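Local coordinates for protein tryptophan halogenase superfamily (Brevundimonas sp. BAL3, PDB 6FRL) that probably halogenates electron-rich aromatic compounds using reduced flavin, oxygen and halide, preferring bromination over chlorination, at residues Q32-R35 with T36-L39; E56-I59 with P60-R64; R392-D395 with F396-H400. All blocks are in the same frame, centred on the assembly; numbering follows the deposited sequence.

Contact 1: Q32-R35 with T36-L39; sequences QHFR and TAPL
Phe34 and Ala37 are the ends of a type I beta turn that carries the chain out of helix 20-33 toward strand 40-45, within a beta-alpha-beta unit of the Rossmann-like sheet. Ala37 N donates to Phe34 O at 3.3 Å, closing the turn. Beyond it, Leu39 CD2 lies over one face of the Phe34 ring, 3.8 Å from its centroid and 28° off the normal, a CH-pi contact; the methyl sits closest to Phe34 CD2 (3.4 Å). With CG anti to the backbone N (chi1 -177°), the Leu39 side chain extends toward the ring and brings CD2 over it. His33 ND1 lies over the opposite ring face, and Ala37 CB, small enough to fit, comes at the edge. Pro466 of the second subunit also packs on Phe34. Replacing Phe34 with a serine would probably leave the Leu39 methyl without its aromatic face and open a gap beside Leu39 and Pro466 of the second subunit. Arg35, which is exposed, grips Gln32 side-on: NE (2.9 Å) and NH2 (3.2 Å) both bind Gln32 OE1 in the guanidinium plane. The ring and its aliphatic neighbours thus pair by dispersion, whereas Arg35 and Gln32 are joined by two hydrogen bonds to a single oxygen.

Contact 2: E56-I59 with P60-R64; sequences EATI and PTIRR
Ile59 and Ile62 are joined by a backbone bond, Ile62 N to Ile59 O, 3.2 Å long and fairly straight at 161°, formed where the extended chain becomes helical. Pro60 suits the bend: its ring fixes phi near the helical value, and its CD lies close to Ile59 CB because the two residues are adjacent. The side chains of Ile59 and Thr61 run alongside each other in the same direction, Ile59 CG1 meeting Thr61 OG1 at 3.4 Å; with chi1 at 59°, CG1 sits between the backbone N and the carbonyl carbon, on the side where the threonine hydroxyl stands. That hydroxyl also makes a weak hydrogen bond to Glu359 OE1 of helix 354-367. Thr58 and Ile62 instead meet nearly at right angles. There the CG2 branch of Ile62 touches Thr58 OG1 at 3.6 Å, while its CG1 branch heads away from Thr58. The hydroxyl of Thr58 is hydrogen-bonded to Leu165 O, so that a polar atom is satisfied in a buried place while the threonine still offers carbon to Ile62. Further out, Ile355 and Ala356 of helix 354-367 pack on Ile62 and Ile59 respectively, and Arg63 forms salt bridges to Asp73 and Asp162. The whole is a strand-to-helix junction with Thr58, Ile59 and Ile62 buried, linking strand 55-57, at the edge of a three-stranded antiparallel sheet, to helix 61-68 of the halogenase fold.

Contact 3: R392-D395 with F396-H400; sequences RVRD and FIILH
The Arg394 guanidinium has the Asp395 carboxylate at its edge, while Ile398 CD1, one turn further on, approaches it obliquely; Trp242 adds a cation-pi contact. Arg394 grips the acid side-on, NE and NH2 each 3.0 Å from Asp395 OD1 and both arriving on its syn side from the same face of the carboxylate plane. Arg392 also presents its edge: Asp395 OD2, 3.0 Å from Arg392 NH2, lies in that guanidinium plane, while NH2 meets it from above the carboxylate plane. With two arginines on it, and OD2 also bonded to Thr423 OG1, the buried carboxylate is held against rotation and probably kept ionised. On the other segment, the Phe396 ring has His400 CE1 over one face and also stacks with Phe445. The imidazole turns its edge to the backbone of Phe396, and ND1 donates to Phe396 O at 2.8 Å in the ring plane, although the bond is bent (139°). A histidine suits this place because NE2 remains available for Glu351.

The helical backbone bonds include Ile398 N to Arg394 O at 2.8 Å, nearly linear at 173°. Ile398 has CG1 anti to its carbonyl carbon (chi1 -72°) and an extended end, which carries CD1 back along the previous turn to Arg394 CG at 3.7 Å. Ile397 CD1 reaches back likewise to Val393 CG1, 3.8 Å away, the two side chains crossing at a slant.

This part of helix 376-402 is buried. Helix 422-434 receives Ile398 and Leu399 through Leu424 and Ile428, helix 447-456 lies against Phe396 and His400, with Trp450 edge-to-face on the phenylalanine, and the His400 ring meets Phe90 of strand 87-91.

Overall arrangement
The three contacts follow one another along the chain and do not touch. Contact 1 stands at the surface, its centre about 29 Å from the centre of the chain and beside the second subunit; a bound MES, probably carried over from the crystallisation liquor, lies about 4 Å from the Phe34 side chain. Contacts 2 and 3 are interior, their centres 19 Å apart and their nearest atoms about 8 Å apart. Thr58 O is bonded to Lys85 and His400 NE2 to Glu351, which probably correspond to the lysine and glutamate of the halogenation site in related tryptophan halogenases. Contact 1 has its centre about 25 Å from that of contact 2 and about 37 Å from that of contact 3.

Contact 1: Q32-R35 with T36-L39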
loop_
_atom_site.group_PDB
_atom_site.type_symbol
_atom_site.label_atom_id
_atom_site.label_comp_id
_atom_site.label_asym_id
_atom_site.label_seq_id
_atom_site.Cartn_x
_atom_site.Cartn_y
_atom_site.Cartn_z
ATOM N N GLN B 32 14.606 -10.605 21.308
ATOM C CA GLN B 32 13.175 -10.552 21.698
ATOM C C GLN B 32 12.291 -11.495 20.859
ATOM O O GLN B 32 11.404 -12.141 21.370
ATOM C CB GLN B 32 12.605 -9.130 21.556
ATOM C CG GLN B 32 11.096 -9.004 21.833
ATOM C CD GLN B 32 10.784 -8.837 23.285
ATOM O OE1 GLN B 32 11.329 -9.547 24.145
ATOM N NE2 GLN B 32 9.908 -7.878 23.595
ATOM N N HIS B 33 12.525 -11.501 19.557
ATOM C CA HIS B 33 11.676 -12.227 18.631
ATOM C C HIS B 33 11.827 -13.752 18.769
ATOM O O HIS B 33 10.885 -14.469 18.589
ATOM C CB HIS B 33 12.025 -11.777 17.229
ATOM C CG HIS B 33 11.086 -12.252 16.182
ATOM N ND1 HIS B 33 11.495 -12.985 15.078
ATOM C CD2 HIS B 33 9.763 -12.045 16.035
ATOM C CE1 HIS B 33 10.451 -13.211 14.303
ATOM N NE2 HIS B 33 9.388 -12.659 14.866
ATOM N N PHE B 34 13.035 -14.216 19.080
ATOM C CA PHE B 34 13.348 -15.624 19.272
ATOM C C PHE B 34 13.738 -15.904 20.748
ATOM O O PHE B 34 14.604 -16.769 20.999
ATOM C CB PHE B 34 14.553 -16.007 18.376
ATOM C CG PHE B 34 14.275 -16.009 16.899
ATOM C CD1 PHE B 34 13.513 -17.019 16.330
ATOM C CD2 PHE B 34 14.836 -15.052 16.057
ATOM C CE1 PHE B 34 13.289 -17.057 14.949
ATOM C CE2 PHE B 34 14.588 -15.073 14.677
ATOM C CZ PHE B 34 13.801 -16.064 14.124
ATOM N N ARG B 35 13.103 -15.216 21.713
ATOM C CA ARG B 35 13.542 -15.230 23.136
ATOM C C ARG B 35 13.687 -16.628 23.762
ATOM O O ARG B 35 14.741 -16.948 24.316
ATOM C CB ARG B 35 12.640 -14.345 24.027
ATOM C CG ARG B 35 13.269 -13.999 25.396
ATOM C CD ARG B 35 12.469 -12.900 26.107
ATOM N NE ARG B 35 12.793 -11.525 25.723
ATOM C CZ ARG B 35 13.887 -10.866 26.099
ATOM N NH1 ARG B 35 14.811 -11.431 26.858
ATOM N NH2 ARG B 35 14.088 -9.620 25.711
ATOM N N THR B 36 12.651 -17.456 23.630
ATOM C CA THR B 36 12.628 -18.816 24.208
ATOM C C THR B 36 12.847 -19.944 23.182
ATOM O O THR B 36 12.461 -21.089 23.434
ATOM C CB THR B 36 11.270 -19.079 24.904
ATOM O OG1 THR B 36 10.233 -19.155 23.911
ATOM C CG2 THR B 36 10.933 -17.948 25.899
ATOM N N ALA B 37 13.456 -19.641 22.037
ATOM C CA ALA B 37 13.748 -20.639 21.007
ATOM C C ALA B 37 15.197 -21.041 21.127
ATOM O O ALA B 37 15.997 -20.279 21.669
ATOM C CB ALA B 37 13.478 -20.074 19.623
ATOM N N PRO B 38 15.560 -22.233 20.613
ATOM C CA PRO B 38 16.951 -22.643 20.714
ATOM C C PRO B 38 17.699 -22.016 19.566
ATOM O O PRO B 38 17.871 -22.648 18.537
ATOM C CB PRO B 38 16.866 -24.168 20.578
ATOM C CG PRO B 38 15.684 -24.405 19.713
ATOM C CD PRO B 38 14.764 -23.230 19.865
ATOM N N LEU B 39 18.058 -20.749 19.720
ATOM C CA LEU B 39 18.751 -20.003 18.685
ATOM C C LEU B 39 19.893 -19.298 19.374
ATOM O O LEU B 39 19.652 -18.474 20.269
ATOM C CB LEU B 39 17.835 -18.983 17.998
ATOM C CG LEU B 39 18.466 -18.184 16.837
ATOM C CD1 LEU B 39 18.734 -19.096 15.667
ATOM C CD2 LEU B 39 17.608 -17.038 16.353
#

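Contact 2: E56-I59 with P60-R64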
loop_
_atom_site.group_PDB
_atom_site.type_symbol
_atom_site.label_atom_id
_atom_site.label_comp_id
_atom_site.label_asym_id
_atom_site.label_seq_id
_atom_site.Cartn_x
_atom_site.Cartn_y
_atom_site.Cartn_z
ATOM N N GLU B 56 22.482 11.979 16.628
ATOM C CA GLU B 56 21.791 11.517 15.451
ATOM C C GLU B 56 20.286 11.741 15.580
ATOM O O GLU B 56 19.734 11.740 16.689
ATOM C CB GLU B 56 22.104 10.056 15.229
ATOM C CG GLU B 56 22.486 9.751 13.801
ATOM C CD GLU B 56 22.632 8.264 13.551
ATOM O OE1 GLU B 56 23.381 7.603 14.327
ATOM O OE2 GLU B 56 21.999 7.762 12.580
ATOM N N ALA B 57 19.631 11.978 14.446
ATOM C CA ALA B 57 18.184 12.094 14.392
ATOM C C ALA B 57 17.527 10.812 13.892
ATOM O O ALA B 57 18.196 9.903 13.395
ATOM C CB ALA B 57 17.759 13.294 13.543
ATOM N N THR B 58 16.213 10.744 14.082
ATOM C CA THR B 58 15.407 9.585 13.724
ATOM C C THR B 58 14.028 10.006 13.199
ATOM O O THR B 58 13.686 11.198 13.229
ATOM C CB THR B 58 15.166 8.688 14.957
ATOM O OG1 THR B 58 14.607 9.476 16.025
ATOM C CG2 THR B 58 16.445 8.006 15.392
ATOM N N ILE B 59 13.258 9.028 12.726
ATOM C CA ILE B 59 11.848 9.190 12.431
ATOM C C ILE B 59 11.029 8.383 13.465
ATOM O O ILE B 59 11.583 7.612 14.239
ATOM C CB ILE B 59 11.520 8.817 10.947
ATOM C CG1 ILE B 59 11.898 7.373 10.604
ATOM C CG2 ILE B 59 12.244 9.739 9.983
ATOM C CD1 ILE B 59 11.369 6.958 9.249
ATOM N N PRO B 60 9.702 8.580 13.503
ATOM C CA PRO B 60 8.928 7.962 14.592
ATOM C C PRO B 60 8.887 6.414 14.660
ATOM O O PRO B 60 8.567 5.843 15.735
ATOM C CB PRO B 60 7.527 8.535 14.379
ATOM C CG PRO B 60 7.774 9.838 13.689
ATOM C CD PRO B 60 8.858 9.509 12.727
ATOM N N THR B 61 9.193 5.743 13.555
ATOM C CA THR B 61 9.322 4.304 13.588
ATOM C C THR B 61 10.232 3.846 14.772
ATOM O O THR B 61 9.952 2.833 15.386
ATOM C CB THR B 61 9.848 3.733 12.246
ATOM O OG1 THR B 61 11.117 4.338 11.901
ATOM C CG2 THR B 61 8.853 3.929 11.115
ATOM N N ILE B 62 11.288 4.588 15.109
ATOM C CA ILE B 62 12.236 4.156 16.175
ATOM C C ILE B 62 11.552 3.956 17.554
ATOM O O ILE B 62 11.956 3.088 18.324
ATOM C CB ILE B 62 13.470 5.105 16.292
ATOM C CG1 ILE B 62 14.630 4.441 17.010
ATOM C CG2 ILE B 62 13.138 6.357 17.092
ATOM C CD1 ILE B 62 15.171 3.193 16.362
ATOM N N ARG B 63 10.505 4.731 17.836
ATOM C CA ARG B 63 9.749 4.587 19.100
ATOM C C ARG B 63 8.961 3.286 19.098
ATOM O O ARG B 63 8.832 2.669 20.151
ATOM C CB ARG B 63 8.841 5.809 19.408
ATOM C CG ARG B 63 9.628 7.146 19.474
ATOM C CD ARG B 63 8.837 8.353 19.973
ATOM N NE ARG B 63 7.511 8.395 19.372
ATOM C CZ ARG B 63 6.390 7.957 19.929
ATOM N NH1 ARG B 63 6.370 7.460 21.171
ATOM N NH2 ARG B 63 5.264 8.037 19.238
ATOM N N ARG B 64 8.479 2.852 17.937
ATOM C CA ARG B 64 7.864 1.542 17.804
ATOM C C ARG B 64 8.907 0.415 17.926
ATOM O O ARG B 64 8.605 -0.634 18.465
ATOM C CB ARG B 64 7.071 1.424 16.487
ATOM C CG ARG B 64 6.355 0.085 16.297
ATOM C CD ARG B 64 5.719 -0.060 14.904
ATOM N NE ARG B 64 6.704 -0.301 13.807
ATOM C CZ ARG B 64 6.840 0.417 12.673
ATOM N NH1 ARG B 64 6.062 1.472 12.391
ATOM N NH2 ARG B 64 7.776 0.070 11.787
#

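Contact 3: R392-D395 with F396-H400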
loop_
_atom_site.group_PDB
_atom_site.type_symbol
_atom_site.label_atom_id
_atom_site.label_comp_id
_atom_site.label_asym_id
_atom_site.label_seq_id
_atom_site.Cartn_x
_atom_site.Cartn_y
_atom_site.Cartn_z
ATOM N N ARG B 392 13.347 4.678 -3.454
ATOM C CA ARG B 392 12.296 5.594 -2.996
ATOM C C ARG B 392 12.820 6.659 -2.015
ATOM O O ARG B 392 12.392 7.801 -2.068
ATOM C CB ARG B 392 11.096 4.828 -2.439
ATOM C CG ARG B 392 10.457 3.823 -3.389
ATOM C CD ARG B 392 9.684 4.470 -4.500
ATOM N NE ARG B 392 10.554 5.075 -5.510
ATOM C CZ ARG B 392 11.217 4.406 -6.451
ATOM N NH1 ARG B 392 11.125 3.077 -6.551
ATOM N NH2 ARG B 392 11.990 5.086 -7.301
ATOM N N VAL B 393 13.811 6.326 -1.196
ATOM C CA VAL B 393 14.440 7.335 -0.303
ATOM C C VAL B 393 15.383 8.264 -1.077
ATOM O O VAL B 393 15.406 9.491 -0.849
ATOM C CB VAL B 393 15.190 6.675 0.878
ATOM C CG1 VAL B 393 15.944 7.704 1.732
ATOM C CG2 VAL B 393 14.212 5.878 1.748
ATOM N N ARG B 394 16.185 7.681 -1.952
ATOM C CA ARG B 394 16.997 8.481 -2.885
ATOM C C ARG B 394 16.202 9.604 -3.599
ATOM O O ARG B 394 16.582 10.780 -3.543
ATOM C CB ARG B 394 17.644 7.555 -3.913
ATOM C CG ARG B 394 18.533 8.219 -4.955
ATOM C CD ARG B 394 18.649 7.317 -6.158
ATOM N NE ARG B 394 17.348 7.045 -6.780
ATOM C CZ ARG B 394 17.150 6.154 -7.751
ATOM N NH1 ARG B 394 18.171 5.446 -8.221
ATOM N NH2 ARG B 394 15.922 5.971 -8.250
ATOM N N ASP B 395 15.103 9.222 -4.247
ATOM C CA ASP B 395 14.232 10.162 -4.965
ATOM C C ASP B 395 13.689 11.272 -4.075
ATOM O O ASP B 395 13.674 12.423 -4.486
ATOM C CB ASP B 395 13.065 9.422 -5.637
ATOM C CG ASP B 395 13.514 8.570 -6.812
ATOM O OD1 ASP B 395 14.735 8.496 -7.091
ATOM O OD2 ASP B 395 12.638 7.963 -7.446
ATOM N N PHE B 396 13.242 10.947 -2.864
ATOM C CA PHE B 396 12.834 12.002 -1.936
ATOM C C PHE B 396 13.982 12.959 -1.643
ATOM O O PHE B 396 13.771 14.174 -1.647
ATOM C CB PHE B 396 12.265 11.399 -0.635
ATOM C CG PHE B 396 11.601 12.395 0.278
ATOM C CD1 PHE B 396 10.523 13.152 -0.170
ATOM C CD2 PHE B 396 12.005 12.532 1.606
ATOM C CE1 PHE B 396 9.884 14.068 0.689
ATOM C CE2 PHE B 396 11.376 13.435 2.455
ATOM C CZ PHE B 396 10.311 14.210 1.986
ATOM N N ILE B 397 15.193 12.419 -1.405
ATOM C CA ILE B 397 16.378 13.271 -1.144
ATOM C C ILE B 397 16.709 14.167 -2.365
ATOM O O ILE B 397 16.890 15.367 -2.233
ATOM C CB ILE B 397 17.609 12.435 -0.694
ATOM C CG1 ILE B 397 17.334 11.876 0.713
ATOM C CG2 ILE B 397 18.875 13.290 -0.685
ATOM C CD1 ILE B 397 18.228 10.742 1.145
ATOM N N ILE B 398 16.756 13.566 -3.547
ATOM C CA ILE B 398 16.988 14.297 -4.790
ATOM C C ILE B 398 16.069 15.536 -4.946
ATOM O O ILE B 398 16.549 16.645 -5.261
ATOM C CB ILE B 398 16.815 13.352 -6.007
ATOM C CG1 ILE B 398 18.002 12.394 -6.076
ATOM C CG2 ILE B 398 16.720 14.159 -7.312
ATOM C CD1 ILE B 398 17.811 11.239 -7.024
ATOM N N LEU B 399 14.767 15.337 -4.715
ATOM C CA LEU B 399 13.768 16.400 -4.846
ATOM C C LEU B 399 14.165 17.689 -4.148
ATOM O O LEU B 399 13.904 18.774 -4.693
ATOM C CB LEU B 399 12.375 15.947 -4.333
ATOM C CG LEU B 399 11.217 16.915 -4.592
ATOM C CD1 LEU B 399 10.962 17.086 -6.077
ATOM C CD2 LEU B 399 9.953 16.488 -3.898
ATOM N N HIS B 400 14.763 17.575 -2.957
ATOM C CA HIS B 400 15.140 18.736 -2.146
ATOM C C HIS B 400 16.145 19.645 -2.932
ATOM O O HIS B 400 16.055 20.897 -2.932
ATOM C CB HIS B 400 15.770 18.308 -0.817
ATOM C CG HIS B 400 14.840 17.638 0.164
ATOM N ND1 HIS B 400 14.316 16.377 -0.035
ATOM C CD2 HIS B 400 14.430 18.018 1.412
ATOM C CE1 HIS B 400 13.601 16.021 1.023
ATOM N NE2 HIS B 400 13.653 16.998 1.914
#